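Local structure of hyperosmolarity resistance protein Emb (Staphylococcus epidermidis, 6GV5) at residues A[9-12]-A[13-17]; A[37-40]-A[41-44]. The protein mediates adherence of the bacterium to surface-immobilised fibronectin, as a giant extracellular matrix binding protein. All blocks are in the same frame, centred on the assembly; numbering follows the deposited sequence.

Contact 1. Residues A[9-12]-A[13-17]; sequences KTDA and KQQIT
Asp11 OD2 accepts a hydrogen bond from Gln15 NE2 at 2.9 Å, a polar clasp between residues four apart on one face of helix 2-18. The bond is visibly bent at the hydrogen. The donor comes from the syn side of the carboxylate but 33° out of its plane, whereas OD2 lies nearly in the amide plane of Gln15; the two flat groups are turned 65° against each other. Asp11 makes the reach by setting CG anti to its own N (chi1 171°). The other amide atom, Gln15 OE1, has a weak bond to Lys51 NZ.

Beneath these side chains runs the regular alpha-helical pattern, as in Gln15 N to Asp11 O at 3.0 Å. Lys13 lays its aliphatic chain across the carbonyl of Lys9, and a bend at chi3 brings Lys13 CE back to 3.5 Å from Lys9 O. That oxygen also accepts from Lys13 N. One turn later Lys13 O is gripped from opposite faces of its plane, by Thr17 N and by Thr17 OG1. The hydroxyl bond, Thr17 OG1 to Lys13 O, measures 2.8 Å.

Ala12 and Ile16 are buried where helices 24-35 and 40-65 meet this one, Ala12 against Ile34 and Val43, Ile16 against Lys27 and Ala50. Lys9 and Lys13 lean toward the end of helix 24-35: Lys9 NZ bonds Asn35 O and Gln37 O, and Lys13 NZ bonds Asn35 OD1.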
loop_
_atom_site.group_PDB
_atom_site.type_symbol
_atom_site.label_atom_id
_atom_site.label_comp_id
_atom_site.label_asym_id
_atom_site.label_seq_id
_atom_site.Cartn_x
_atom_site.Cartn_y
_atom_site.Cartn_z
ATOM N N LYS A 9 3.315 -17.114 14.944
ATOM C CA LYS A 9 2.595 -17.006 13.678
ATOM C C LYS A 9 1.167 -16.532 13.906
ATOM O O LYS A 9 0.678 -15.637 13.209
ATOM C CB LYS A 9 2.610 -18.350 12.950
ATOM C CG LYS A 9 3.980 -18.759 12.437
ATOM C CD LYS A 9 3.958 -20.130 11.764
ATOM C CE LYS A 9 5.328 -20.477 11.201
ATOM N NZ LYS A 9 5.376 -21.848 10.614
ATOM N N THR A 10 0.478 -17.129 14.881
ATOM C CA THR A 10 -0.894 -16.730 15.175
ATOM C C THR A 10 -0.966 -15.250 15.523
ATOM O O THR A 10 -1.820 -14.518 15.007
ATOM C CB THR A 10 -1.448 -17.584 16.318
ATOM O OG1 THR A 10 -1.522 -18.953 15.896
ATOM C CG2 THR A 10 -2.826 -17.103 16.728
ATOM N N ASP A 11 -0.061 -14.785 16.389
ATOM C CA ASP A 11 -0.050 -13.380 16.777
ATOM C C ASP A 11 0.167 -12.480 15.569
ATOM O O ASP A 11 -0.514 -11.463 15.409
ATOM C CB ASP A 11 1.044 -13.136 17.819
ATOM C CG ASP A 11 1.255 -11.663 18.102
ATOM O OD1 ASP A 11 0.404 -11.064 18.794
ATOM O OD2 ASP A 11 2.265 -11.098 17.624
ATOM N N ALA A 12 1.124 -12.837 14.710
ATOM C CA ALA A 12 1.425 -12.007 13.550
ATOM C C ALA A 12 0.236 -11.933 12.602
ATOM O O ALA A 12 -0.085 -10.859 12.080
ATOM C CB ALA A 12 2.653 -12.546 12.821
ATOM N N LYS A 13 -0.431 -13.066 12.365
ATOM C CA LYS A 13 -1.575 -13.053 11.460
ATOM C C LYS A 13 -2.723 -12.239 12.038
ATOM O O LYS A 13 -3.437 -11.545 11.302
ATOM C CB LYS A 13 -2.017 -14.485 11.165
ATOM C CG LYS A 13 -1.023 -15.275 10.339
ATOM C CD LYS A 13 -1.544 -16.669 10.029
ATOM C CE LYS A 13 -1.511 -17.569 11.260
ATOM N NZ LYS A 13 -2.070 -18.920 10.967
ATOM N N GLN A 14 -2.910 -12.297 13.358
ATOM C CA GLN A 14 -3.932 -11.479 13.997
ATOM C C GLN A 14 -3.637 -9.994 13.832
ATOM O O GLN A 14 -4.541 -9.204 13.542
ATOM C CB GLN A 14 -4.043 -11.853 15.475
ATOM C CG GLN A 14 -4.651 -13.229 15.703
ATOM C CD GLN A 14 -4.593 -13.664 17.156
ATOM O OE1 GLN A 14 -3.867 -13.080 17.962
ATOM N NE2 GLN A 14 -5.359 -14.693 17.497
ATOM N N GLN A 15 -2.374 -9.591 14.015
ATOM C CA GLN A 15 -2.015 -8.196 13.798
ATOM C C GLN A 15 -2.296 -7.779 12.361
ATOM O O GLN A 15 -2.833 -6.692 12.112
ATOM C CB GLN A 15 -0.540 -7.965 14.130
ATOM C CG GLN A 15 -0.184 -8.172 15.590
ATOM C CD GLN A 15 1.192 -7.634 15.937
ATOM O OE1 GLN A 15 1.537 -6.509 15.578
ATOM N NE2 GLN A 15 1.984 -8.438 16.638
ATOM N N ILE A 16 -1.937 -8.634 11.403
ATOM C CA ILE A 16 -2.123 -8.305 9.991
ATOM C C ILE A 16 -3.601 -8.156 9.676
ATOM O O ILE A 16 -4.001 -7.295 8.880
ATOM C CB ILE A 16 -1.462 -9.381 9.109
ATOM C CG1 ILE A 16 0.062 -9.246 9.173
ATOM C CG2 ILE A 16 -1.944 -9.273 7.657
ATOM C CD1 ILE A 16 0.823 -10.489 8.743
ATOM N N THR A 17 -4.437 -8.992 10.294
ATOM C CA THR A 17 -5.875 -8.901 10.064
ATOM C C THR A 17 -6.427 -7.548 10.494
ATOM O O THR A 17 -7.405 -7.069 9.910
ATOM C CB THR A 17 -6.593 -10.030 10.805
ATOM O OG1 THR A 17 -6.088 -11.294 10.354
ATOM C CG2 THR A 17 -8.090 -9.964 10.560
#

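Contact 2. Residues A[37-40]-A[41-44]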
loop_
_atom_site.group_PDB
_atom_site.type_symbol
_atom_site.label_atom_id
_atom_site.label_comp_id
_atom_site.label_asym_id
_atom_site.label_seq_id
_atom_site.Cartn_x
_atom_site.Cartn_y
_atom_site.Cartn_z
ATOM N N GLN A 37 7.102 -19.657 7.581
ATOM C CA GLN A 37 8.360 -19.349 8.246
ATOM C C GLN A 37 8.725 -20.447 9.243
ATOM O O GLN A 37 7.859 -21.058 9.876
ATOM C CB GLN A 37 8.277 -18.002 8.962
ATOM C CG GLN A 37 7.913 -16.842 8.051
ATOM C CD GLN A 37 8.839 -16.720 6.861
ATOM O OE1 GLN A 37 10.056 -16.640 7.011
ATOM N NE2 GLN A 37 8.264 -16.717 5.665
ATOM N N THR A 38 10.027 -20.681 9.382
ATOM C CA THR A 38 10.533 -21.777 10.192
ATOM C C THR A 38 11.142 -21.319 11.508
ATOM O O THR A 38 11.540 -22.164 12.316
ATOM C CB THR A 38 11.576 -22.578 9.403
ATOM O OG1 THR A 38 12.713 -21.749 9.130
ATOM C CG2 THR A 38 10.988 -23.071 8.089
ATOM N N SER A 39 11.229 -20.016 11.749
ATOM C CA SER A 39 11.778 -19.504 12.993
ATOM C C SER A 39 11.009 -18.262 13.414
ATOM O O SER A 39 10.430 -17.561 12.580
ATOM C CB SER A 39 13.262 -19.155 12.861
ATOM O OG SER A 39 13.432 -18.000 12.058
ATOM N N ARG A 40 11.023 -17.987 14.718
ATOM C CA ARG A 40 10.368 -16.786 15.223
ATOM C C ARG A 40 11.057 -15.526 14.714
ATOM O O ARG A 40 10.395 -14.517 14.446
ATOM C CB ARG A 40 10.341 -16.809 16.749
ATOM C CG ARG A 40 9.292 -17.746 17.325
ATOM C CD ARG A 40 9.371 -17.778 18.837
ATOM N NE ARG A 40 10.558 -18.498 19.291
ATOM C CZ ARG A 40 11.084 -18.379 20.504
ATOM N NH1 ARG A 40 10.536 -17.564 21.393
ATOM N NH2 ARG A 40 12.163 -19.082 20.822
ATOM N N ALA A 41 12.383 -15.555 14.582
ATOM C CA ALA A 41 13.079 -14.402 14.027
ATOM C C ALA A 41 12.556 -14.073 12.634
ATOM O O ALA A 41 12.324 -12.901 12.310
ATOM C CB ALA A 41 14.586 -14.666 13.992
ATOM N N ASN A 42 12.344 -15.095 11.802
ATOM C CA ASN A 42 11.859 -14.859 10.447
ATOM C C ASN A 42 10.410 -14.392 10.453
ATOM O O ASN A 42 10.011 -13.577 9.610
ATOM C CB ASN A 42 12.001 -16.127 9.604
ATOM C CG ASN A 42 13.419 -16.346 9.117
ATOM O OD1 ASN A 42 14.224 -15.416 9.069
ATOM N ND2 ASN A 42 13.730 -17.583 8.742
ATOM N N VAL A 43 9.600 -14.903 11.384
ATOM C CA VAL A 43 8.231 -14.415 11.514
ATOM C C VAL A 43 8.237 -12.931 11.844
ATOM O O VAL A 43 7.458 -12.151 11.284
ATOM C CB VAL A 43 7.461 -15.218 12.580
ATOM C CG1 VAL A 43 6.111 -14.567 12.870
ATOM C CG2 VAL A 43 7.275 -16.658 12.119
ATOM N N ALA A 44 9.124 -12.512 12.748
ATOM C CA ALA A 44 9.184 -11.104 13.129
ATOM C C ALA A 44 9.634 -10.236 11.962
ATOM O O ALA A 44 9.140 -9.116 11.793
ATOM C CB ALA A 44 10.126 -10.921 14.321
#
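Ser39 caps helix 40-65: its OG accepts from Asn42 N at 3.1 Å, giving a partner to one of the amides in the first turn that no earlier helical carbonyl can serve. With chi1 at 71°, OG stands between the backbone N and carbonyl carbon of Ser39, which places it within bonding distance of Asn42 N. Ser39 OG also lies 3.4 Å from Asn42 ND2, but the angle there is too poor for a bond; the polar end of Asn42 turns instead to Lys45, whose NZ bonds OD1.

Backbone acceptors follow at once. Ser39 O takes Val43 N at 3.0 Å, and Arg40 O takes Ala44 N at 2.9 Å.

Gln37 folds back over this first turn, its chain bent at chi2 (-55°). Gln37 CB rests on Val43 CG2 at 3.6 Å, while Gln37 OE1 is 3.3 Å from Asn42 CB, the methylene of a side chain whose amide plane is turned 79° from that of Gln37. Gln37 NE2 donates to Ile33 O.

At the cap, then, an uncharged hydroxyl accepts one first-turn N-H, with no formal charge in that bond. Gln37 ties the preceding helix to this one through two parts of its side chain, CB on Val43 and NE2 on the carbonyl of Ile33.

How the contacts relate
Contact 1 lies in the middle and C-terminal part of helix 2-18. Contact 2 follows it in the chain and spans the loop after helix 24-35 and the start of helix 40-65. Their centres are about 13 Å apart, on the same side of the chain's centre, and both fall within the GA module range. The two meet directly: Val43 of contact 2 packs on contact 1, with Val43 CG2 3.9 Å from Lys9 CG. Helix 2-18 thus bonds to the connecting loop and packs on the helix that leaves it, illustrating how a small helical module combines local capping with interhelical packing.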